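Local structure of Dye type peroxidase A (Streptomyces lividans 1326, 6GZW) at residues 308-311 against 315-318; 179-184 against 231-236; 48-53 against 86-91; 33-38 against 144-149. The protein is a haem-containing dye-decolourising peroxidase that probably uses hydrogen peroxide to oxidise dyes and other organic substrates. All coordinates share one frame; numbering follows the deposited sequence.

In the fold
Contacts 3 and 4 lie in the N-terminal half, and contacts 1 and 2 in the C-terminal half with the haem. Segment 179-184 of contact 2 lines the haem pocket, and 231-236 packs behind it through Trp233. The centre of contact 1 is about 16 Å from that of contact 2, and Pro316 and Val315 pack on Asp231. The side chain of Asp317 is about 12 Å from the haem. Contacts 3 and 4 adjoin, their centres about 9 Å apart: Trp53 of contact 3 packs on Phe35 of contact 4, and its NE1 probably bonds Ile145 O. Across the dimer, Arg147 of contact 4 forms a salt bridge with Glu235, a residue of contact 2, in the second subunit.

Contact 1: residues 308-311 against 315-318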
loop_
_atom_site.group_PDB
_atom_site.type_symbol
_atom_site.label_atom_id
_atom_site.label_comp_id
_atom_site.label_asym_id
_atom_site.label_seq_id
_atom_site.Cartn_x
_atom_site.Cartn_y
_atom_site.Cartn_z
ATOM N N ASP A 308 2.840 -6.945 4.827
ATOM C CA ASP A 308 2.713 -7.839 3.679
ATOM C C ASP A 308 1.772 -9.006 3.900
ATOM O O ASP A 308 1.627 -9.873 3.028
ATOM C CB ASP A 308 4.094 -8.266 3.230
ATOM C CG ASP A 308 4.815 -7.145 2.510
ATOM O OD1 ASP A 308 4.320 -6.646 1.471
ATOM O OD2 ASP A 308 5.899 -6.764 2.925
ATOM N N GLY A 309 1.053 -8.987 5.004
ATOM C CA GLY A 309 0.053 -10.030 5.257
ATOM C C GLY A 309 0.449 -10.787 6.490
ATOM O O GLY A 309 1.282 -10.318 7.318
ATOM N N PHE A 310 -0.168 -11.950 6.651
ATOM C CA PHE A 310 -0.021 -12.793 7.816
ATOM C C PHE A 310 0.502 -14.162 7.397
ATOM O O PHE A 310 0.096 -14.680 6.347
ATOM C CB PHE A 310 -1.382 -12.960 8.477
ATOM C CG PHE A 310 -1.885 -11.704 9.163
ATOM C CD1 PHE A 310 -2.587 -10.719 8.441
ATOM C CD2 PHE A 310 -1.633 -11.485 10.521
ATOM C CE1 PHE A 310 -3.065 -9.580 9.075
ATOM C CE2 PHE A 310 -2.093 -10.324 11.140
ATOM C CZ PHE A 310 -2.806 -9.381 10.419
ATOM N N ASP A 311 1.375 -14.755 8.218
ATOM C CA ASP A 311 1.824 -16.116 7.952
ATOM C C ASP A 311 0.718 -17.111 8.331
ATOM O O ASP A 311 -0.323 -16.734 8.885
ATOM C CB ASP A 311 3.231 -16.435 8.559
ATOM C CG ASP A 311 3.249 -16.625 10.058
ATOM O OD1 ASP A 311 2.211 -16.709 10.700
ATOM O OD2 ASP A 311 4.387 -16.744 10.606
ATOM N N VAL A 315 0.854 -14.521 12.312
ATOM C CA VAL A 315 1.848 -13.525 12.712
ATOM C C VAL A 315 1.924 -12.493 11.598
ATOM O O VAL A 315 2.110 -12.863 10.426
ATOM C CB VAL A 315 3.243 -14.153 12.941
ATOM C CG1 VAL A 315 4.236 -13.090 13.381
ATOM C CG2 VAL A 315 3.149 -15.239 14.007
ATOM N N PRO A 316 1.811 -11.204 11.937
ATOM C CA PRO A 316 1.860 -10.226 10.831
ATOM C C PRO A 316 3.264 -9.989 10.323
ATOM O O PRO A 316 4.194 -9.757 11.105
ATOM C CB PRO A 316 1.280 -8.956 11.458
ATOM C CG PRO A 316 1.584 -9.079 12.916
ATOM C CD PRO A 316 1.502 -10.551 13.226
ATOM N N ASP A 317 3.419 -10.021 9.008
ATOM C CA ASP A 317 4.686 -9.626 8.382
ATOM C C ASP A 317 4.662 -8.122 8.178
ATOM O O ASP A 317 4.446 -7.619 7.074
ATOM C CB ASP A 317 4.913 -10.375 7.070
ATOM C CG ASP A 317 6.301 -10.140 6.518
ATOM O OD1 ASP A 317 7.166 -9.670 7.276
ATOM O OD2 ASP A 317 6.530 -10.412 5.351
ATOM N N ALA A 318 4.896 -7.403 9.283
ATOM C CA ALA A 318 4.670 -5.957 9.342
ATOM C C ALA A 318 5.783 -5.320 10.128
ATOM O O ALA A 318 6.339 -5.929 11.040
ATOM C CB ALA A 318 3.349 -5.641 9.979
#
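The closed end of a beta hairpin, strands 300-310 and 316-326, sets Phe310 against Pro316. The two form an antiparallel non-hydrogen-bonded pair, with CA of Phe310 4.4 Å from CA of Pro316. A proline is tolerated here, since in a non-hydrogen-bonded pair its N is not asked to donate to strand 300-310. The phenyl ring crosses the pyrrolidine at a slant, and Phe310 CE2 lies 3.7 Å from Pro316 CB. Replacing Phe310 by an alanine would probably take the ring contact from Pro316 CB and open a gap beside Gln158 of the second subunit, on which the ring also packs.

Backbone bonds flank the pair. Asp317 N donates to Gly309 O at 2.7 Å, and Asp308 N donates to Asp317 O at 2.8 Å. Beyond Phe310, Asp311 N reaches Val315 O at 3.0 Å. This hairpin joins the second and third strands of the ferredoxin-like C-terminal half, and strand 300-310 is the outermost strand there. Asp311 closes the turn with its side chain. Its CG sits between the backbone N and the carbonyl carbon (chi1 74°), which folds the carboxylate back towards Val315. Val315 N then bonds Asp311 OD1 at 3.0 Å, approaching from above the carboxylate plane. The same carboxylate lies beside Val315 CB and CG2. At Gly309 a side chain would collide with the carbonyl O of Asp308. Asp308 OD2 and Asp317 OD2 are 4.4 Å apart; Arg225 forms a salt bridge with each and probably offsets their repulsion.

Contact 2: residues 179-184 against 231-236; sequences MGQVDG and DDWEEL. With HEM (protoporphyrin IX containing Fe), chain C.
Met179 and Trp233 bury the most surface here, and Gln181 adds the next share. Residues 180-184 match the GXXDG signature of dye-decolourising peroxidases, and Met179 directly precedes it. The Met179 chain lies over one face of the indole. Its CG sits 3.7 Å from the centroid of the five-membered ring, a CH-pi contact. Its SD lies 4.3 Å from the centroid of the six-membered ring, a Met-aromatic contact. CG is anti to the carbonyl carbon (chi1 -80°), and the chain beyond it is extended, which carries the sulfur across the ring and on towards the haem methyl CMB.

Trp233 NE1 donates to Met179 O at 3.1 Å, in the carbonyl plane and on a lone pair. Lys249 also bonds this oxygen. A leucine in place of Trp233 would probably cost Met179 O its indole donor and leave the thioether without its aromatic cover. Gln181 NE2 comes 3.2 Å from Trp233 CZ2, with the amide nearly perpendicular to the ring. Its OE1 is bonded by Asn177 and lies near haem CMB. A water ligates the haem iron. At the far end of the signature, Gly184 N donates to haem propionate O2A at 2.8 Å.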
loop_
_atom_site.group_PDB
_atom_site.type_symbol
_atom_site.label_atom_id
_atom_site.label_comp_id
_atom_site.label_asym_id
_atom_site.label_seq_id
_atom_site.Cartn_x
_atom_site.Cartn_y
_atom_site.Cartn_z
ATOM N N MET A 179 4.240 0.634 15.640
ATOM C CA MET A 179 4.205 0.517 17.109
ATOM C C MET A 179 3.409 1.653 17.767
ATOM O O MET A 179 3.252 1.675 19.017
ATOM C CB MET A 179 5.652 0.452 17.649
ATOM C CG MET A 179 6.258 -0.945 17.518
ATOM S SD MET A 179 8.005 -0.919 17.931
ATOM C CE MET A 179 8.212 -2.620 18.390
ATOM N N GLY A 180 2.929 2.612 16.975
ATOM C CA GLY A 180 2.132 3.713 17.488
ATOM C C GLY A 180 2.953 4.864 18.057
ATOM O O GLY A 180 2.392 5.815 18.603
ATOM N N GLN A 181 4.254 4.805 17.848
ATOM C CA GLN A 181 5.144 5.858 18.305
ATOM C C GLN A 181 5.184 7.066 17.366
ATOM O O GLN A 181 5.145 6.906 16.150
ATOM C CB GLN A 181 6.565 5.304 18.466
ATOM C CG GLN A 181 6.684 4.208 19.512
ATOM C CD GLN A 181 7.663 3.078 19.189
ATOM O OE1 GLN A 181 8.263 3.044 18.104
ATOM N NE2 GLN A 181 7.782 2.118 20.117
ATOM N N VAL A 182 5.361 8.261 17.927
ATOM C CA VAL A 182 5.813 9.405 17.154
ATOM C C VAL A 182 7.213 9.060 16.654
ATOM O O VAL A 182 8.078 8.679 17.440
ATOM C CB VAL A 182 5.821 10.698 17.993
ATOM C CG1 VAL A 182 6.387 11.871 17.202
ATOM C CG2 VAL A 182 4.422 11.031 18.494
ATOM N N ASP A 183 7.448 9.174 15.352
ATOM C CA ASP A 183 8.714 8.737 14.763
ATOM C C ASP A 183 9.195 9.786 13.738
ATOM O O ASP A 183 8.566 10.001 12.689
ATOM C CB ASP A 183 8.534 7.351 14.109
ATOM C CG ASP A 183 9.844 6.654 13.789
ATOM O OD1 ASP A 183 10.884 7.343 13.599
ATOM O OD2 ASP A 183 9.879 5.396 13.753
ATOM N N GLY A 184 10.316 10.421 14.050
ATOM C CA GLY A 184 10.916 11.427 13.182
ATOM C C GLY A 184 11.263 12.740 13.856
ATOM O O GLY A 184 11.893 13.594 13.238
ATOM N N ASP A 231 2.760 -8.844 18.134
ATOM C CA ASP A 231 2.040 -9.756 19.051
ATOM C C ASP A 231 2.582 -9.592 20.473
ATOM O O ASP A 231 1.814 -9.602 21.424
ATOM C CB ASP A 231 2.137 -11.227 18.604
ATOM C CG ASP A 231 1.290 -11.544 17.378
ATOM O OD1 ASP A 231 0.412 -10.737 17.020
ATOM O OD2 ASP A 231 1.508 -12.616 16.764
ATOM N N ASP A 232 3.897 -9.423 20.625
ATOM C CA ASP A 232 4.465 -9.210 21.958
ATOM C C ASP A 232 4.355 -7.756 22.365
ATOM O O ASP A 232 4.056 -7.451 23.514
ATOM C CB ASP A 232 5.944 -9.615 21.995
ATOM C CG ASP A 232 6.166 -11.072 21.649
ATOM O OD1 ASP A 232 5.364 -11.941 22.027
ATOM O OD2 ASP A 232 7.148 -11.334 20.951
ATOM N N TRP A 233 4.633 -6.842 21.436
ATOM C CA TRP A 233 4.605 -5.394 21.747
ATOM C C TRP A 233 3.254 -4.935 22.298
ATOM O O TRP A 233 3.172 -4.156 23.246
ATOM C CB TRP A 233 4.955 -4.597 20.478
ATOM C CG TRP A 233 4.834 -3.129 20.616
ATOM C CD1 TRP A 233 3.870 -2.320 20.083
ATOM C CD2 TRP A 233 5.734 -2.267 21.328
ATOM N NE1 TRP A 233 4.111 -1.006 20.410
ATOM C CE2 TRP A 233 5.239 -0.936 21.182
ATOM C CE3 TRP A 233 6.907 -2.477 22.053
ATOM C CZ2 TRP A 233 5.862 0.171 21.765
ATOM C CZ3 TRP A 233 7.543 -1.326 22.654
ATOM C CH2 TRP A 233 7.014 -0.046 22.483
ATOM N N GLU A 234 2.190 -5.418 21.674
ATOM C CA GLU A 234 0.829 -4.970 22.010
ATOM C C GLU A 234 0.273 -5.647 23.239
ATOM O O GLU A 234 -0.837 -5.343 23.648
ATOM C CB GLU A 234 -0.079 -5.122 20.779
ATOM C CG GLU A 234 0.404 -4.183 19.682
ATOM C CD GLU A 234 -0.194 -4.393 18.314
ATOM O OE1 GLU A 234 -1.032 -5.291 18.134
ATOM O OE2 GLU A 234 0.196 -3.629 17.387
ATOM N N GLU A 235 1.070 -6.506 23.875
ATOM C CA GLU A 235 0.704 -7.024 25.198
ATOM C C GLU A 235 1.359 -6.224 26.333
ATOM O O GLU A 235 1.178 -6.560 27.492
ATOM C CB GLU A 235 1.059 -8.515 25.282
ATOM C CG GLU A 235 0.201 -9.381 24.366
ATOM C CD GLU A 235 -1.246 -9.515 24.817
ATOM O OE1 GLU A 235 -1.509 -9.762 26.013
ATOM O OE2 GLU A 235 -2.156 -9.390 23.978
ATOM N N LEU A 236 2.100 -5.181 26.002
ATOM C CA LEU A 236 2.736 -4.366 27.040
ATOM C C LEU A 236 1.797 -3.255 27.512
ATOM O O LEU A 236 0.968 -2.738 26.758
ATOM C CB LEU A 236 4.019 -3.722 26.535
ATOM C CG LEU A 236 5.130 -4.640 26.038
ATOM C CD1 LEU A 236 6.290 -3.760 25.585
ATOM C CD2 LEU A 236 5.579 -5.649 27.075
HETATM C CHA HEM C . 14.678 7.786 17.412
HETATM C CHB HEM C . 11.621 4.073 16.857
HETATM C CHC HEM C . 15.173 1.557 14.702
HETATM C CHD HEM C . 18.196 5.259 15.258
HETATM C C1A HEM C . 13.551 7.005 17.451
HETATM C C2A HEM C . 12.327 7.386 18.075
HETATM C C3A HEM C . 11.482 6.336 17.915
HETATM C C4A HEM C . 12.180 5.307 17.203
HETATM C CMA HEM C . 10.043 6.231 18.360
HETATM C CAA HEM C . 12.020 8.694 18.793
HETATM C CBA HEM C . 11.451 9.828 17.955
HETATM C CGA HEM C . 12.461 10.361 16.995
HETATM O O1A HEM C . 13.329 11.212 17.328
HETATM O O2A HEM C . 12.470 9.934 15.804
HETATM C C1B HEM C . 12.332 3.060 16.189
HETATM C C2B HEM C . 11.762 1.821 15.774
HETATM C C3B HEM C . 12.732 1.085 15.171
HETATM C C4B HEM C . 13.957 1.942 15.211
HETATM C CMB HEM C . 10.348 1.389 16.016
HETATM C CAB HEM C . 12.646 -0.226 14.492
HETATM C CBB HEM C . 11.542 -0.710 13.948
HETATM C C1C HEM C . 16.325 2.312 14.701
HETATM C C2C HEM C . 17.569 1.887 14.168
HETATM C C3C HEM C . 18.442 2.946 14.344
HETATM C C4C HEM C . 17.698 4.019 14.954
HETATM C CMC HEM C . 17.906 0.557 13.568
HETATM C CAC HEM C . 19.889 3.049 14.039
HETATM C CBC HEM C . 20.771 2.046 13.909
HETATM C C1D HEM C . 17.403 6.253 15.845
HETATM C C2D HEM C . 17.972 7.592 16.087
HETATM C C3D HEM C . 17.002 8.305 16.691
HETATM C C4D HEM C . 15.842 7.373 16.804
HETATM C CMD HEM C . 19.362 8.088 15.700
HETATM C CAD HEM C . 17.114 9.751 17.147
HETATM C CBD HEM C . 17.769 9.875 18.527
HETATM C CGD HEM C . 17.925 11.315 18.906
HETATM O O1D HEM C . 17.051 11.890 19.613
HETATM O O2D HEM C . 18.921 11.942 18.490
HETATM N NA HEM C . 13.486 5.694 17.007
HETATM N NB HEM C . 13.629 3.067 15.856
HETATM N NC HEM C . 16.427 3.560 15.221
HETATM N ND HEM C . 16.169 6.130 16.366
HETATM FE FE HEM C . 14.949 4.644 16.150
HETATM O O HOH W 1 14.416 5.290 14.353
#

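Contact 3: residues 48-53 against 86-91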
loop_
_atom_site.group_PDB
_atom_site.type_symbol
_atom_site.label_atom_id
_atom_site.label_comp_id
_atom_site.label_asym_id
_atom_site.label_seq_id
_atom_site.Cartn_x
_atom_site.Cartn_y
_atom_site.Cartn_z
ATOM N N ALA A 48 24.486 2.590 -19.801
ATOM C CA ALA A 48 23.263 2.738 -20.584
ATOM C C ALA A 48 21.979 2.599 -19.731
ATOM O O ALA A 48 21.007 3.310 -19.961
ATOM C CB ALA A 48 23.240 1.740 -21.735
ATOM N N LEU A 49 22.009 1.710 -18.736
ATOM C CA LEU A 49 20.870 1.513 -17.845
ATOM C C LEU A 49 20.609 2.749 -16.977
ATOM O O LEU A 49 19.479 3.195 -16.861
ATOM C CB LEU A 49 21.083 0.273 -16.973
ATOM C CG LEU A 49 20.060 0.038 -15.848
ATOM C CD1 LEU A 49 18.670 -0.118 -16.432
ATOM C CD2 LEU A 49 20.405 -1.229 -15.116
ATOM N N LEU A 50 21.663 3.308 -16.392
ATOM C CA LEU A 50 21.506 4.517 -15.592
ATOM C C LEU A 50 21.061 5.707 -16.460
ATOM O O LEU A 50 20.309 6.547 -15.995
ATOM C CB LEU A 50 22.775 4.851 -14.791
ATOM C CG LEU A 50 22.906 4.267 -13.378
ATOM C CD1 LEU A 50 21.912 4.904 -12.411
ATOM C CD2 LEU A 50 22.769 2.750 -13.391
ATOM N N ARG A 51 21.507 5.779 -17.719
ATOM C CA ARG A 51 20.945 6.772 -18.656
ATOM C C ARG A 51 19.433 6.619 -18.845
ATOM O O ARG A 51 18.677 7.601 -18.743
ATOM C CB ARG A 51 21.639 6.742 -20.045
ATOM C CG ARG A 51 22.839 7.657 -20.142
ATOM C CD ARG A 51 23.382 7.859 -21.573
ATOM N NE ARG A 51 23.845 6.629 -22.260
ATOM C CZ ARG A 51 24.934 5.885 -21.976
ATOM N NH1 ARG A 51 25.755 6.175 -20.967
ATOM N NH2 ARG A 51 25.205 4.807 -22.721
ATOM N N ARG A 52 18.989 5.392 -19.134
ATOM C CA ARG A 52 17.567 5.103 -19.303
ATOM C C ARG A 52 16.825 5.482 -18.028
ATOM O O ARG A 52 15.827 6.199 -18.064
ATOM C CB ARG A 52 17.292 3.616 -19.594
ATOM C CG ARG A 52 17.537 3.190 -21.012
ATOM C CD ARG A 52 16.920 1.839 -21.345
ATOM N NE ARG A 52 17.374 0.673 -20.563
ATOM C CZ ARG A 52 18.544 0.041 -20.697
ATOM N NH1 ARG A 52 19.498 0.475 -21.549
ATOM N NH2 ARG A 52 18.773 -1.041 -19.977
ATOM N N TRP A 53 17.324 4.971 -16.915
ATOM C CA TRP A 53 16.646 5.163 -15.643
ATOM C C TRP A 53 16.545 6.644 -15.298
ATOM O O TRP A 53 15.510 7.093 -14.830
ATOM C CB TRP A 53 17.378 4.443 -14.502
ATOM C CG TRP A 53 17.018 3.024 -14.305
ATOM C CD1 TRP A 53 15.964 2.333 -14.857
ATOM C CD2 TRP A 53 17.656 2.121 -13.412
ATOM N NE1 TRP A 53 15.950 1.042 -14.385
ATOM C CE2 TRP A 53 16.967 0.881 -13.496
ATOM C CE3 TRP A 53 18.767 2.212 -12.576
ATOM C CZ2 TRP A 53 17.344 -0.227 -12.753
ATOM C CZ3 TRP A 53 19.138 1.106 -11.848
ATOM C CH2 TRP A 53 18.413 -0.083 -11.915
ATOM N N PHE A 86 18.744 6.511 -6.848
ATOM C CA PHE A 86 19.543 5.391 -7.319
ATOM C C PHE A 86 20.806 5.174 -6.492
ATOM O O PHE A 86 21.530 6.155 -6.208
ATOM C CB PHE A 86 19.970 5.647 -8.774
ATOM C CG PHE A 86 18.816 5.919 -9.728
ATOM C CD1 PHE A 86 18.050 4.862 -10.246
ATOM C CD2 PHE A 86 18.450 7.224 -10.066
ATOM C CE1 PHE A 86 16.999 5.096 -11.090
ATOM C CE2 PHE A 86 17.372 7.469 -10.918
ATOM C CZ PHE A 86 16.642 6.393 -11.430
ATOM N N GLY A 87 21.139 3.907 -6.205
ATOM C CA GLY A 87 22.397 3.566 -5.527
ATOM C C GLY A 87 23.081 2.332 -6.086
ATOM O O GLY A 87 22.477 1.559 -6.837
ATOM N N PHE A 88 24.351 2.168 -5.707
ATOM C CA PHE A 88 25.201 1.057 -6.108
ATOM C C PHE A 88 25.673 0.283 -4.877
ATOM O O PHE A 88 26.131 0.900 -3.892
ATOM C CB PHE A 88 26.442 1.569 -6.873
ATOM C CG PHE A 88 26.113 2.405 -8.058
ATOM C CD1 PHE A 88 25.801 3.751 -7.914
ATOM C CD2 PHE A 88 26.052 1.841 -9.323
ATOM C CE1 PHE A 88 25.453 4.532 -9.000
ATOM C CE2 PHE A 88 25.708 2.609 -10.409
ATOM C CZ PHE A 88 25.407 3.952 -10.261
ATOM N N GLY A 89 25.604 -1.041 -4.925
ATOM C CA GLY A 89 26.022 -1.894 -3.819
ATOM C C GLY A 89 27.482 -2.293 -3.998
ATOM O O GLY A 89 28.051 -2.117 -5.088
ATOM N N HIS A 90 28.043 -2.855 -2.931
ATOM C CA HIS A 90 29.403 -3.399 -2.927
ATOM C C HIS A 90 29.655 -4.330 -4.112
ATOM O O HIS A 90 30.685 -4.189 -4.804
ATOM C CB HIS A 90 29.657 -4.110 -1.594
ATOM C CG HIS A 90 31.045 -4.633 -1.419
ATOM N ND1 HIS A 90 31.448 -5.853 -1.918
ATOM C CD2 HIS A 90 32.098 -4.140 -0.724
ATOM C CE1 HIS A 90 32.708 -6.067 -1.572
ATOM N NE2 HIS A 90 33.122 -5.046 -0.842
ATOM N N SER A 91 28.703 -5.229 -4.389
ATOM C CA SER A 91 28.857 -6.234 -5.440
ATOM C C SER A 91 28.951 -5.645 -6.843
ATOM O O SER A 91 29.554 -6.241 -7.717
ATOM C CB SER A 91 27.717 -7.253 -5.364
ATOM O OG SER A 91 26.470 -6.596 -5.459
#
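Leu50 reaches from its helix across to Phe88 and Phe86 of the strand. Its CG meets Phe88 CZ at 4.0 Å, the two side chains coming from opposite directions. Its CD1 lies 4.2 Å from Phe86 CB, where leucine and phenylalanine slide past each other. Trp53 completes the contact one turn further on. Its CB is 3.5 Å from Phe86 CE1, and its CE3 is 3.6 Å from Phe86 CD1. The two six-membered rings are nearly parallel, with planes 15° apart, but they are slid so far that they barely overlap. Their centroids are 5.6 Å apart. Phe86 has CG anti to its carbonyl carbon (chi1 -55°), and this turns its CE1 towards Trp53 CB. Leu49 CD1 lies over one face of the Trp53 indole, as support from the same helix. No hydrogen bond crosses the contact, which is apolar packing throughout. The indole NE1 of Trp53 is satisfied by Ile145 O.

Helix segment 48-53 and strand segment 86-89 run roughly antiparallel, at 157°, their axes 11.3 Å apart at closest approach. Helix 43-61 covers one face of the ferredoxin-like N-terminal half. Leu126 of strand 126-132 touches Leu49, Trp53 and Phe88, and Leu375 of helix 372-375 packs on Leu50 and Phe88.

Contact 4: residues 33-38 against 144-149; sequences VAFDLA and AIQRDA
Phe35 pushes the far end of its ring into helix 135-149 and overlaps Ala149 and the backbone of Gln146. Phe35 CE2 lies 3.8 Å from Ala149 CB, and Phe35 CD2 is 3.9 Å from the same methyl. The methyl of Ala149 points towards the strand and meets the ring at a slant. Gln146 meets the ring differently. Its CA sits at the ring edge, near the plane, 3.9 Å from Phe35 CZ. Ile145 adds a looser touch, with its CG2 4.3 Å from Phe35 CZ. Three residues of one helix thus share one side and the end of a single phenyl ring. The CG of Phe35 is anti to the carbonyl carbon (chi1 -65°), and from there the ring spans the space between sheet and helix.

The contact has no hydrogen bond across it and depends on apolar packing. The rest of Gln146 leads away from the strand. Its OE1 is bonded by Arg143, and its side chain also packs on Phe310 of the second subunit. Arg147 leaves CA away from the strand, and its NH2 forms a salt bridge with Glu235 of the second subunit.

Strand segment 33-37 and helix segment 144-149 run almost exactly parallel, 4° apart, their axes 10.7 Å from each other at closest approach. They belong to the first strand, 29-37, and the second long helix, 135-149, of the ferredoxin-like N-terminal half. Strand 29-37 lies between strands 153-162 and 126-132. Val155 and Val128 of those neighbours pack on Phe35, while the rings of Phe35 and Trp53 of helix 43-61 meet with their planes at about 50°.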
loop_
_atom_site.group_PDB
_atom_site.type_symbol
_atom_site.label_atom_id
_atom_site.label_comp_id
_atom_site.label_asym_id
_atom_site.label_seq_id
_atom_site.Cartn_x
_atom_site.Cartn_y
_atom_site.Cartn_z
ATOM N N VAL A 33 13.511 -1.364 -4.500
ATOM C CA VAL A 33 13.811 -2.500 -5.357
ATOM C C VAL A 33 15.323 -2.590 -5.540
ATOM O O VAL A 33 15.986 -1.561 -5.588
ATOM C CB VAL A 33 13.029 -2.386 -6.685
ATOM C CG1 VAL A 33 13.243 -1.051 -7.357
ATOM C CG2 VAL A 33 13.297 -3.554 -7.617
ATOM N N ALA A 34 15.856 -3.812 -5.512
ATOM C CA ALA A 34 17.234 -4.080 -5.842
ATOM C C ALA A 34 17.294 -4.898 -7.124
ATOM O O ALA A 34 16.451 -5.772 -7.345
ATOM C CB ALA A 34 17.919 -4.804 -4.690
ATOM N N PHE A 35 18.297 -4.611 -7.961
ATOM C CA PHE A 35 18.539 -5.324 -9.202
ATOM C C PHE A 35 19.942 -5.934 -9.179
ATOM O O PHE A 35 20.856 -5.308 -8.611
ATOM C CB PHE A 35 18.456 -4.373 -10.401
ATOM C CG PHE A 35 17.101 -3.789 -10.642
ATOM C CD1 PHE A 35 16.722 -2.618 -10.002
ATOM C CD2 PHE A 35 16.212 -4.346 -11.560
ATOM C CE1 PHE A 35 15.489 -2.025 -10.213
ATOM C CE2 PHE A 35 14.956 -3.749 -11.776
ATOM C CZ PHE A 35 14.596 -2.591 -11.091
ATOM N N ASP A 36 20.100 -7.113 -9.770
ATOM C CA ASP A 36 21.422 -7.666 -10.083
ATOM C C ASP A 36 21.692 -7.630 -11.564
ATOM O O ASP A 36 20.833 -7.967 -12.385
ATOM C CB ASP A 36 21.569 -9.102 -9.589
ATOM C CG ASP A 36 21.680 -9.187 -8.076
ATOM O OD1 ASP A 36 22.199 -8.246 -7.457
ATOM O OD2 ASP A 36 21.286 -10.230 -7.517
ATOM N N LEU A 37 22.891 -7.218 -11.926
ATOM C CA LEU A 37 23.272 -7.230 -13.338
ATOM C C LEU A 37 23.228 -8.642 -13.916
ATOM O O LEU A 37 23.608 -9.611 -13.260
ATOM C CB LEU A 37 24.672 -6.620 -13.502
ATOM C CG LEU A 37 24.768 -5.116 -13.252
ATOM C CD1 LEU A 37 26.228 -4.728 -13.164
ATOM C CD2 LEU A 37 24.107 -4.316 -14.329
ATOM N N ALA A 38 22.710 -8.731 -15.132
ATOM C CA ALA A 38 22.626 -9.978 -15.844
ATOM C C ALA A 38 24.003 -10.373 -16.387
ATOM O O ALA A 38 24.894 -9.537 -16.544
ATOM C CB ALA A 38 21.638 -9.834 -16.995
ATOM N N ALA A 144 7.918 1.242 -14.608
ATOM C CA ALA A 144 8.741 1.829 -15.672
ATOM C C ALA A 144 10.226 1.612 -15.425
ATOM O O ALA A 144 10.975 1.239 -16.349
ATOM C CB ALA A 144 8.407 3.285 -15.839
ATOM N N ILE A 145 10.654 1.812 -14.182
ATOM C CA ILE A 145 12.043 1.558 -13.812
ATOM C C ILE A 145 12.364 0.078 -13.999
ATOM O O ILE A 145 13.381 -0.289 -14.601
ATOM C CB ILE A 145 12.283 2.056 -12.375
ATOM C CG1 ILE A 145 12.230 3.602 -12.337
ATOM C CG2 ILE A 145 13.543 1.479 -11.739
ATOM C CD1 ILE A 145 13.372 4.302 -13.055
ATOM N N GLN A 146 11.482 -0.803 -13.529
ATOM C CA GLN A 146 11.746 -2.226 -13.672
ATOM C C GLN A 146 11.815 -2.697 -15.126
ATOM O O GLN A 146 12.672 -3.511 -15.457
ATOM C CB GLN A 146 10.741 -3.042 -12.860
ATOM C CG GLN A 146 10.826 -4.561 -13.035
ATOM C CD GLN A 146 9.715 -5.093 -13.916
ATOM O OE1 GLN A 146 8.627 -4.513 -13.979
ATOM N NE2 GLN A 146 9.980 -6.189 -14.609
ATOM N N ARG A 147 10.938 -2.171 -15.969
ATOM C CA ARG A 147 10.947 -2.467 -17.402
ATOM C C ARG A 147 12.135 -1.858 -18.158
ATOM O O ARG A 147 12.573 -2.424 -19.179
ATOM C CB ARG A 147 9.621 -2.037 -18.031
ATOM C CG ARG A 147 8.450 -2.884 -17.596
ATOM C CD ARG A 147 8.369 -4.164 -18.387
ATOM N NE ARG A 147 7.798 -3.941 -19.708
ATOM C CZ ARG A 147 7.642 -4.892 -20.623
ATOM N NH1 ARG A 147 8.032 -6.146 -20.372
ATOM N NH2 ARG A 147 7.092 -4.601 -21.805
ATOM N N ASP A 148 12.678 -0.732 -17.679
ATOM C CA ASP A 148 13.952 -0.206 -18.223
ATOM C C ASP A 148 15.132 -1.143 -18.015
ATOM O O ASP A 148 16.104 -1.110 -18.802
ATOM C CB ASP A 148 14.362 1.107 -17.566
ATOM C CG ASP A 148 13.636 2.310 -18.095
ATOM O OD1 ASP A 148 13.003 2.266 -19.165
ATOM O OD2 ASP A 148 13.733 3.353 -17.416
ATOM N N ALA A 149 15.099 -1.946 -16.956
ATOM C CA ALA A 149 16.185 -2.913 -16.691
ATOM C C ALA A 149 16.386 -3.889 -17.861
ATOM O O ALA A 149 17.511 -4.230 -18.187
ATOM C CB ALA A 149 15.957 -3.660 -15.395
#